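PDB 1FFV: cutm, flavoprotein of carbon monoxide dehydrogenase, which binds FAD and, as the flavoprotein subunit of carbon monoxide dehydrogenase, probably passes on electrons released by oxidation of carbon monoxide. Local coordinates for residues 12-17 with 57-62; 29-34 with 51-56. All coordinates share one frame; numbering follows the deposited sequence.

Interaction 1. Residues 12-17 with 57-62; sequences KSVGEA and IPELRG
K12 and I57 bring the two backbones to within 4.7 Å, CA to CA, where the turn leading into helix 14-24 passes the start of the short 3-10 segment 58-60; no hydrogen bond crosses between them, so the contact rests on van der Waals packing. I57 does most of the work by spreading its branches along the turn. With CG1 anti to its own carbonyl carbon (chi1 -58°) and the chain extended beyond it, CD1 runs on to lie 3.5 Å from S13 O and also meets A17 CB, 4.2 Å away. CG2, the other branch, turns to the first residue of the helix and comes 3.8 Å from V14 N. A beta-branched side chain suits this place because it can press on the backbone and on side chains at once. The V14 side chain crosses that of I57 at about a right angle, putting its CG2 4.0 Å from I57 CG2 and 3.9 Å from L60 CD2. The small methyl of A17 lets the first turn of the helix sit close to I57. On the outer side, E59 bends at chi2 and brings its carboxylate alongside the K12 carbonyl without bonding to it. S13 is the N-cap: its OG accepts from E16 N at 3.2 Å, in a bond of 158° at the hydrogen, occupying one of the amides that the first helical turn leaves without a carbonyl partner. A weak bond runs back from S13 OG to the E16 carboxylate, and an acidic group at this end probably also suits the helix dipole. Strand 166-173 closes the inner side, V166 and V168 touching V14 and V168 touching L60, so the start of helix 14-24 and the 58-60 turn pack together against the antiparallel sheet.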
ATOM      1  N   LYS C  12      -5.093 -18.366 -44.245  1.00 34.66           N
ATOM      2  CA  LYS C  12      -3.734 -18.240 -44.764  1.00 35.40           C
ATOM      3  C   LYS C  12      -3.647 -18.117 -46.282  1.00 35.32           C
ATOM      4  O   LYS C  12      -2.558 -18.103 -46.864  1.00 35.37           O
ATOM      5  CB  LYS C  12      -2.870 -19.398 -44.261  1.00 36.01           C
ATOM      6  CG  LYS C  12      -2.731 -19.413 -42.743  1.00 37.32           C
ATOM      7  CD  LYS C  12      -1.724 -20.454 -42.283  1.00 38.73           C
ATOM      8  CE  LYS C  12      -1.600 -20.466 -40.768  1.00 39.59           C
ATOM      9  NZ  LYS C  12      -1.156 -19.142 -40.228  1.00 40.34           N
ATOM     10  N   SER C  13      -4.803 -17.979 -46.915  1.00 35.31           N
ATOM     11  CA  SER C  13      -4.854 -17.838 -48.355  1.00 35.33           C
ATOM     12  C   SER C  13      -6.043 -16.975 -48.753  1.00 35.24           C
ATOM     13  O   SER C  13      -7.033 -16.886 -48.021  1.00 35.42           O
ATOM     14  CB  SER C  13      -4.954 -19.222 -49.024  1.00 35.43           C
ATOM     15  OG  SER C  13      -6.234 -19.803 -48.830  1.00 35.00           O
ATOM     16  N   VAL C  14      -5.936 -16.340 -49.915  1.00 35.16           N
ATOM     17  CA  VAL C  14      -7.008 -15.503 -50.440  1.00 35.10           C
ATOM     18  C   VAL C  14      -8.271 -16.345 -50.632  1.00 35.02           C
ATOM     19  O   VAL C  14      -9.376 -15.896 -50.338  1.00 34.88           O
ATOM     20  CB  VAL C  14      -6.622 -14.900 -51.808  1.00 35.07           C
ATOM     21  CG1 VAL C  14      -7.723 -13.977 -52.302  1.00 34.82           C
ATOM     22  CG2 VAL C  14      -5.300 -14.163 -51.710  1.00 34.61           C
ATOM     23  N   GLY C  15      -8.086 -17.566 -51.130  1.00 35.27           N
ATOM     24  CA  GLY C  15      -9.199 -18.468 -51.375  1.00 35.46           C
ATOM     25  C   GLY C  15     -10.004 -18.740 -50.124  1.00 35.83           C
ATOM     26  O   GLY C  15     -11.234 -18.728 -50.161  1.00 36.12           O
ATOM     27  N   GLU C  16      -9.307 -18.987 -49.016  1.00 36.22           N
ATOM     28  CA  GLU C  16      -9.958 -19.242 -47.737  1.00 35.96           C
ATOM     29  C   GLU C  16     -10.703 -17.999 -47.285  1.00 35.11           C
ATOM     30  O   GLU C  16     -11.837 -18.085 -46.810  1.00 35.10           O
ATOM     31  CB  GLU C  16      -8.930 -19.633 -46.686  1.00 37.19           C
ATOM     32  CG  GLU C  16      -8.302 -20.992 -46.906  1.00 39.32           C
ATOM     33  CD  GLU C  16      -7.186 -21.267 -45.926  1.00 40.75           C
ATOM     34  OE1 GLU C  16      -7.412 -21.092 -44.700  1.00 41.87           O
ATOM     35  OE2 GLU C  16      -6.077 -21.635 -46.382  1.00 41.23           O
ATOM     36  N   ALA C  17     -10.063 -16.843 -47.451  1.00 34.04           N
ATOM     37  CA  ALA C  17     -10.665 -15.567 -47.078  1.00 33.50           C
ATOM     38  C   ALA C  17     -11.982 -15.365 -47.830  1.00 33.17           C
ATOM     39  O   ALA C  17     -13.005 -15.011 -47.233  1.00 32.86           O
ATOM     40  CB  ALA C  17      -9.704 -14.428 -47.373  1.00 33.16           C
ATOM     41  N   ILE C  57      -1.625 -13.760 -44.899  1.00 33.19           N
ATOM     42  CA  ILE C  57      -1.694 -14.271 -46.264  1.00 33.30           C
ATOM     43  C   ILE C  57      -0.532 -13.656 -47.045  1.00 34.08           C
ATOM     44  O   ILE C  57      -0.606 -12.506 -47.467  1.00 34.38           O
ATOM     45  CB  ILE C  57      -3.031 -13.877 -46.924  1.00 32.43           C
ATOM     46  CG1 ILE C  57      -4.197 -14.416 -46.096  1.00 32.22           C
ATOM     47  CG2 ILE C  57      -3.107 -14.416 -48.330  1.00 32.15           C
ATOM     48  CD1 ILE C  57      -5.566 -13.996 -46.599  1.00 31.84           C
ATOM     49  N   PRO C  58       0.553 -14.424 -47.259  1.00 34.81           N
ATOM     50  CA  PRO C  58       1.740 -13.951 -47.986  1.00 35.77           C
ATOM     51  C   PRO C  58       1.535 -13.522 -49.434  1.00 36.54           C
ATOM     52  O   PRO C  58       2.324 -12.742 -49.970  1.00 36.70           O
ATOM     53  CB  PRO C  58       2.709 -15.133 -47.870  1.00 35.53           C
ATOM     54  CG  PRO C  58       1.806 -16.306 -47.790  1.00 35.33           C
ATOM     55  CD  PRO C  58       0.711 -15.836 -46.866  1.00 34.84           C
ATOM     56  N   GLU C  59       0.472 -14.015 -50.057  1.00 37.48           N
ATOM     57  CA  GLU C  59       0.178 -13.681 -51.443  1.00 38.76           C
ATOM     58  C   GLU C  59      -0.382 -12.259 -51.588  1.00 38.77           C
ATOM     59  O   GLU C  59      -0.555 -11.760 -52.703  1.00 38.86           O
ATOM     60  CB  GLU C  59      -0.781 -14.709 -52.060  1.00 40.40           C
ATOM     61  CG  GLU C  59      -1.221 -15.853 -51.114  1.00 42.98           C
ATOM     62  CD  GLU C  59      -0.142 -16.910 -50.823  1.00 44.08           C
ATOM     63  OE1 GLU C  59       0.858 -17.015 -51.585  1.00 44.41           O
ATOM     64  OE2 GLU C  59      -0.319 -17.656 -49.825  1.00 44.78           O
ATOM     65  N   LEU C  60      -0.678 -11.615 -50.462  1.00 38.18           N
ATOM     66  CA  LEU C  60      -1.192 -10.251 -50.487  1.00 37.51           C
ATOM     67  C   LEU C  60      -0.057  -9.282 -50.202  1.00 37.50           C
ATOM     68  O   LEU C  60      -0.268  -8.084 -50.109  1.00 37.01           O
ATOM     69  CB  LEU C  60      -2.299 -10.073 -49.445  1.00 36.67           C
ATOM     70  CG  LEU C  60      -3.603 -10.845 -49.636  1.00 35.98           C
ATOM     71  CD1 LEU C  60      -4.550 -10.558 -48.478  1.00 35.37           C
ATOM     72  CD2 LEU C  60      -4.241 -10.441 -50.958  1.00 35.53           C
ATOM     73  N   ARG C  61       1.154  -9.820 -50.079  1.00 38.27           N
ATOM     74  CA  ARG C  61       2.340  -9.026 -49.779  1.00 39.01           C
ATOM     75  C   ARG C  61       3.364  -9.026 -50.909  1.00 39.24           C
ATOM     76  O   ARG C  61       3.292  -9.838 -51.832  1.00 39.49           O
ATOM     77  CB  ARG C  61       2.990  -9.538 -48.491  1.00 39.71           C
ATOM     78  CG  ARG C  61       2.034  -9.539 -47.313  1.00 41.19           C
ATOM     79  CD  ARG C  61       2.674  -9.984 -46.014  1.00 42.85           C
ATOM     80  NE  ARG C  61       1.713  -9.900 -44.907  1.00 44.41           N
ATOM     81  CZ  ARG C  61       1.231  -8.763 -44.393  1.00 44.83           C
ATOM     82  NH1 ARG C  61       1.611  -7.582 -44.881  1.00 45.47           N
ATOM     83  NH2 ARG C  61       0.384  -8.803 -43.366  1.00 44.89           N
ATOM     84  N   GLY C  62       4.302  -8.087 -50.846  1.00 39.34           N
ATOM     85  CA  GLY C  62       5.331  -8.011 -51.862  1.00 39.75           C
ATOM     86  C   GLY C  62       5.149  -6.917 -52.889  1.00 40.16           C
ATOM     87  O   GLY C  62       4.033  -6.518 -53.217  1.00 39.99           O
TER

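Interaction 2. Residues 29-34 with 51-56; sequences KLLAGG and LIDINR. With FAD (flavin-adenine dinucleotide), chain J.
O2B of the FAD ribose has two protein partners: it donates to L30 O at 2.7 Å and takes a weak bond from K29 NZ, which binds the neighbouring O3B more closely, at 2.7 Å. Bent at chi2 (-66°), the K29 chain turns its amine to the ribose. Cutting K29 back to an alanine would remove the amine, and O3B would probably lose its close partner and the ribose be held less firmly. Farther along, A32 N donates to the phosphate oxygen O1A at 3.0 Å, while G33 and G34 add weak amide bonds to the diphosphate; a side chain on G33 would strike O2P. Strands 29-31 and 51-53 are joined in parallel by I52 N to K29 O, L31 N to I52 O (2.7 Å) and I54 N to L31 O. L30 CD2 packs against both I52 CB and I54 CG2, the latter at 3.9 Å, whereas its CD1 touches the adenine. D53 OD1 accepts from N55 N in an Asx turn, and OD2 bonds Y8 and another protein chain. Helix 37-42 links the strands as a beta-alpha-beta unit and packs on L51; on the opposite face helix 14-24 covers L30 and I52, with strand 7-9 beyond 50-53.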
ATOM      1  N   LYS C  29     -16.400  -8.902 -41.989  1.00 35.12           N
ATOM      2  CA  LYS C  29     -15.638  -7.786 -42.539  1.00 34.03           C
ATOM      3  C   LYS C  29     -14.151  -8.122 -42.559  1.00 32.78           C
ATOM      4  O   LYS C  29     -13.618  -8.670 -41.594  1.00 32.76           O
ATOM      5  CB  LYS C  29     -15.880  -6.521 -41.702  1.00 34.62           C
ATOM      6  CG  LYS C  29     -16.749  -5.475 -42.380  1.00 35.18           C
ATOM      7  CD  LYS C  29     -16.024  -4.937 -43.589  1.00 35.62           C
ATOM      8  CE  LYS C  29     -16.788  -3.846 -44.282  1.00 35.82           C
ATOM      9  NZ  LYS C  29     -15.991  -3.405 -45.450  1.00 36.36           N
ATOM     10  N   LEU C  30     -13.492  -7.819 -43.672  1.00 31.48           N
ATOM     11  CA  LEU C  30     -12.060  -8.085 -43.805  1.00 30.28           C
ATOM     12  C   LEU C  30     -11.271  -7.135 -42.913  1.00 30.10           C
ATOM     13  O   LEU C  30     -11.539  -5.929 -42.884  1.00 30.75           O
ATOM     14  CB  LEU C  30     -11.623  -7.906 -45.259  1.00 29.73           C
ATOM     15  CG  LEU C  30     -12.214  -8.866 -46.292  1.00 29.04           C
ATOM     16  CD1 LEU C  30     -11.829  -8.436 -47.696  1.00 28.67           C
ATOM     17  CD2 LEU C  30     -11.723 -10.275 -46.008  1.00 28.59           C
ATOM     18  N   LEU C  31     -10.322  -7.681 -42.160  1.00 29.30           N
ATOM     19  CA  LEU C  31      -9.489  -6.879 -41.275  1.00 28.79           C
ATOM     20  C   LEU C  31      -8.100  -6.779 -41.900  1.00 28.74           C
ATOM     21  O   LEU C  31      -7.410  -7.795 -42.055  1.00 28.82           O
ATOM     22  CB  LEU C  31      -9.354  -7.560 -39.908  1.00 28.65           C
ATOM     23  CG  LEU C  31      -9.090  -6.758 -38.625  1.00 29.04           C
ATOM     24  CD1 LEU C  31      -8.452  -7.678 -37.588  1.00 28.14           C
ATOM     25  CD2 LEU C  31      -8.195  -5.557 -38.870  1.00 29.25           C
ATOM     26  N   ALA C  32      -7.703  -5.571 -42.291  1.00 28.05           N
ATOM     27  CA  ALA C  32      -6.373  -5.370 -42.863  1.00 27.62           C
ATOM     28  C   ALA C  32      -5.532  -4.690 -41.777  1.00 27.27           C
ATOM     29  O   ALA C  32      -5.375  -5.244 -40.687  1.00 27.66           O
ATOM     30  CB  ALA C  32      -6.454  -4.524 -44.123  1.00 26.98           C
ATOM     31  N   GLY C  33      -5.029  -3.487 -42.042  1.00 27.20           N
ATOM     32  CA  GLY C  33      -4.241  -2.775 -41.046  1.00 26.65           C
ATOM     33  C   GLY C  33      -5.068  -2.384 -39.828  1.00 26.70           C
ATOM     34  O   GLY C  33      -4.522  -2.019 -38.786  1.00 26.29           O
ATOM     35  N   GLY C  34      -6.392  -2.437 -39.977  1.00 26.87           N
ATOM     36  CA  GLY C  34      -7.301  -2.109 -38.890  1.00 26.43           C
ATOM     37  C   GLY C  34      -7.322  -0.662 -38.431  1.00 26.62           C
ATOM     38  O   GLY C  34      -8.055  -0.326 -37.499  1.00 26.70           O
ATOM     39  N   LEU C  51     -14.731 -10.895 -38.002  1.00 31.21           N
ATOM     40  CA  LEU C  51     -13.611 -10.174 -38.592  1.00 29.99           C
ATOM     41  C   LEU C  51     -12.680 -11.193 -39.224  1.00 29.47           C
ATOM     42  O   LEU C  51     -12.234 -12.139 -38.569  1.00 29.11           O
ATOM     43  CB  LEU C  51     -12.849  -9.345 -37.554  1.00 29.92           C
ATOM     44  CG  LEU C  51     -13.503  -8.043 -37.091  1.00 29.28           C
ATOM     45  CD1 LEU C  51     -12.514  -7.247 -36.250  1.00 29.26           C
ATOM     46  CD2 LEU C  51     -13.945  -7.235 -38.304  1.00 29.28           C
ATOM     47  N   ILE C  52     -12.450 -11.035 -40.521  1.00 28.83           N
ATOM     48  CA  ILE C  52     -11.569 -11.937 -41.241  1.00 28.07           C
ATOM     49  C   ILE C  52     -10.240 -11.237 -41.438  1.00 27.85           C
ATOM     50  O   ILE C  52     -10.104 -10.355 -42.288  1.00 27.76           O
ATOM     51  CB  ILE C  52     -12.154 -12.334 -42.606  1.00 27.81           C
ATOM     52  CG1 ILE C  52     -13.505 -13.011 -42.408  1.00 27.08           C
ATOM     53  CG2 ILE C  52     -11.189 -13.263 -43.348  1.00 26.72           C
ATOM     54  CD1 ILE C  52     -14.310 -13.083 -43.669  1.00 27.83           C
ATOM     55  N   ASP C  53      -9.274 -11.628 -40.622  1.00 27.82           N
ATOM     56  CA  ASP C  53      -7.935 -11.059 -40.667  1.00 28.20           C
ATOM     57  C   ASP C  53      -7.164 -11.591 -41.875  1.00 28.26           C
ATOM     58  O   ASP C  53      -6.950 -12.801 -42.016  1.00 28.42           O
ATOM     59  CB  ASP C  53      -7.197 -11.401 -39.364  1.00 28.07           C
ATOM     60  CG  ASP C  53      -5.907 -10.618 -39.182  1.00 28.69           C
ATOM     61  OD1 ASP C  53      -5.381 -10.031 -40.153  1.00 28.62           O
ATOM     62  OD2 ASP C  53      -5.413 -10.595 -38.041  1.00 29.62           O
ATOM     63  N   ILE C  54      -6.752 -10.680 -42.748  1.00 28.20           N
ATOM     64  CA  ILE C  54      -5.991 -11.062 -43.928  1.00 27.82           C
ATOM     65  C   ILE C  54      -4.496 -10.717 -43.820  1.00 28.11           C
ATOM     66  O   ILE C  54      -3.802 -10.674 -44.832  1.00 27.94           O
ATOM     67  CB  ILE C  54      -6.605 -10.458 -45.217  1.00 27.29           C
ATOM     68  CG1 ILE C  54      -6.729  -8.935 -45.090  1.00 26.88           C
ATOM     69  CG2 ILE C  54      -7.969 -11.087 -45.488  1.00 26.94           C
ATOM     70  CD1 ILE C  54      -7.259  -8.246 -46.332  1.00 26.14           C
ATOM     71  N   ASN C  55      -4.000 -10.523 -42.593  1.00 28.53           N
ATOM     72  CA  ASN C  55      -2.583 -10.199 -42.346  1.00 29.17           C
ATOM     73  C   ASN C  55      -1.632 -11.390 -42.399  1.00 30.04           C
ATOM     74  O   ASN C  55      -0.414 -11.207 -42.345  1.00 30.15           O
ATOM     75  CB  ASN C  55      -2.383  -9.529 -40.976  1.00 28.55           C
ATOM     76  CG  ASN C  55      -2.730  -8.060 -40.978  1.00 28.10           C
ATOM     77  OD1 ASN C  55      -3.849  -7.693 -40.611  1.00 28.25           O
ATOM     78  ND2 ASN C  55      -1.781  -7.212 -41.366  1.00 26.89           N
ATOM     79  N   ARG C  56      -2.169 -12.604 -42.458  1.00 30.89           N
ATOM     80  CA  ARG C  56      -1.331 -13.800 -42.488  1.00 32.17           C
ATOM     81  C   ARG C  56      -1.372 -14.527 -43.840  1.00 32.82           C
ATOM     82  O   ARG C  56      -1.154 -15.740 -43.921  1.00 32.77           O
ATOM     83  CB  ARG C  56      -1.727 -14.740 -41.343  1.00 32.92           C
ATOM     84  CG  ARG C  56      -1.627 -14.117 -39.942  1.00 33.96           C
ATOM     85  CD  ARG C  56      -0.185 -13.958 -39.470  1.00 34.84           C
ATOM     86  NE  ARG C  56       0.485 -15.253 -39.317  1.00 36.32           N
TER
HETATM   87  PA  FAD J1922      -8.754  -1.418 -42.401  1.00 29.21           P
HETATM   88  O1A FAD J1922      -8.957  -2.868 -42.240  1.00 29.41           O
HETATM   89  O2A FAD J1922      -8.801  -0.614 -41.311  1.00 30.00           O
HETATM   90  O5B FAD J1922      -9.865  -1.036 -43.323  1.00 29.44           O
HETATM   91  C5B FAD J1922     -10.014  -1.681 -44.572  1.00 30.73           C
HETATM   92  C4B FAD J1922     -11.432  -1.421 -45.063  1.00 30.24           C
HETATM   93  O4B FAD J1922     -11.399  -1.899 -46.443  1.00 29.94           O
HETATM   94  C3B FAD J1922     -12.514  -2.294 -44.484  1.00 30.34           C
HETATM   95  O3B FAD J1922     -13.810  -1.974 -44.843  1.00 29.91           O
HETATM   96  C2B FAD J1922     -11.992  -3.644 -44.928  1.00 29.66           C
HETATM   97  O2B FAD J1922     -12.954  -4.626 -44.747  1.00 30.02           O
HETATM   98  C1B FAD J1922     -11.671  -3.373 -46.364  1.00 29.68           C
HETATM   99  N9A FAD J1922     -10.437  -3.944 -46.876  1.00 29.29           N
HETATM  100  C8A FAD J1922      -9.175  -3.817 -46.354  1.00 28.92           C
HETATM  101  N7A FAD J1922      -8.255  -4.461 -47.067  1.00 29.07           N
HETATM  102  C5A FAD J1922      -8.955  -5.037 -48.096  1.00 28.88           C
HETATM  103  C6A FAD J1922      -8.524  -5.858 -49.219  1.00 28.68           C
HETATM  104  N6A FAD J1922      -7.290  -6.221 -49.437  1.00 28.45           N
HETATM  105  N1A FAD J1922      -9.533  -6.246 -50.049  1.00 29.19           N
HETATM  106  C2A FAD J1922     -10.824  -5.891 -49.862  1.00 28.87           C
HETATM  107  N3A FAD J1922     -11.307  -5.143 -48.873  1.00 29.60           N
HETATM  108  C4A FAD J1922     -10.331  -4.730 -48.012  1.00 29.04           C
HETATM  109  N1  FAD J1922      -5.380   7.799 -44.385  1.00 29.93           N
HETATM  110  C2  FAD J1922      -5.041   8.657 -45.335  1.00 29.80           C
HETATM  111  O2  FAD J1922      -5.151   8.381 -46.484  1.00 30.34           O
HETATM  112  N3  FAD J1922      -4.532   9.948 -45.053  1.00 29.58           N
HETATM  113  C4  FAD J1922      -4.361  10.382 -43.767  1.00 29.96           C
HETATM  114  O4  FAD J1922      -3.918  11.495 -43.565  1.00 30.70           O
HETATM  115  C4X FAD J1922      -4.733   9.456 -42.710  1.00 30.09           C
HETATM  116  N5  FAD J1922      -4.589   9.826 -41.435  1.00 29.50           N
HETATM  117  C5X FAD J1922      -4.949   8.925 -40.481  1.00 29.49           C
HETATM  118  C6  FAD J1922      -4.795   9.326 -39.154  1.00 28.92           C
HETATM  119  C7  FAD J1922      -5.123   8.504 -38.123  1.00 29.44           C
HETATM  120  C7M FAD J1922      -4.949   8.969 -36.698  1.00 29.82           C
HETATM  121  C8  FAD J1922      -5.637   7.186 -38.385  1.00 29.34           C
HETATM  122  C8M FAD J1922      -6.013   6.253 -37.258  1.00 28.68           C
HETATM  123  C9  FAD J1922      -5.794   6.762 -39.714  1.00 29.43           C
HETATM  124  C9A FAD J1922      -5.453   7.621 -40.751  1.00 29.73           C
HETATM  125  N10 FAD J1922      -5.591   7.257 -42.122  1.00 29.77           N
HETATM  126  C10 FAD J1922      -5.246   8.137 -43.082  1.00 29.94           C
HETATM  127  C1' FAD J1922      -6.092   5.885 -42.463  1.00 30.05           C
HETATM  128  C2' FAD J1922      -5.154   4.650 -42.854  1.00 30.24           C
HETATM  129  O2' FAD J1922      -4.528   5.551 -43.728  1.00 30.18           O
HETATM  130  C3' FAD J1922      -6.479   3.933 -43.024  1.00 31.08           C
HETATM  131  O3' FAD J1922      -5.555   3.263 -42.137  1.00 31.07           O
HETATM  132  C4' FAD J1922      -6.542   2.551 -43.639  1.00 30.88           C
HETATM  133  O4' FAD J1922      -7.462   3.506 -44.262  1.00 30.48           O
HETATM  134  C5' FAD J1922      -7.785   1.664 -43.782  1.00 30.09           C
HETATM  135  O5' FAD J1922      -6.494   0.803 -44.212  1.00 29.13           O
HETATM  136  P   FAD J1922      -6.214  -0.420 -43.336  1.00 28.06           P
HETATM  137  O1P FAD J1922      -5.041  -1.127 -44.052  1.00 28.43           O
HETATM  138  O2P FAD J1922      -5.937  -0.114 -42.015  1.00 29.20           O
HETATM  139  O3P FAD J1922      -7.445  -1.229 -43.300  1.00 29.34           O

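From the N terminus, the chain enters helix 14-24 through residues 12-17, forms strand 28-31 and the FAD-binding turn after it, passes along helix 37-42 and returns in strand 50-53. There interaction 2 closes the shorter loop, pairing 29-34 with 51-56. The residues that follow at once, 57-62, meet 12-17, and interaction 1 closes a longer loop that encloses the first. The two contacts adjoin, their centres about 11 Å apart: R61 NH2 probably hydrogen-bonds N55 O, and A17 packs on I54. Together they tie the small parallel sheet, with its bound cofactor, to helix 14-24 and to the turn that leads into the antiparallel sheet.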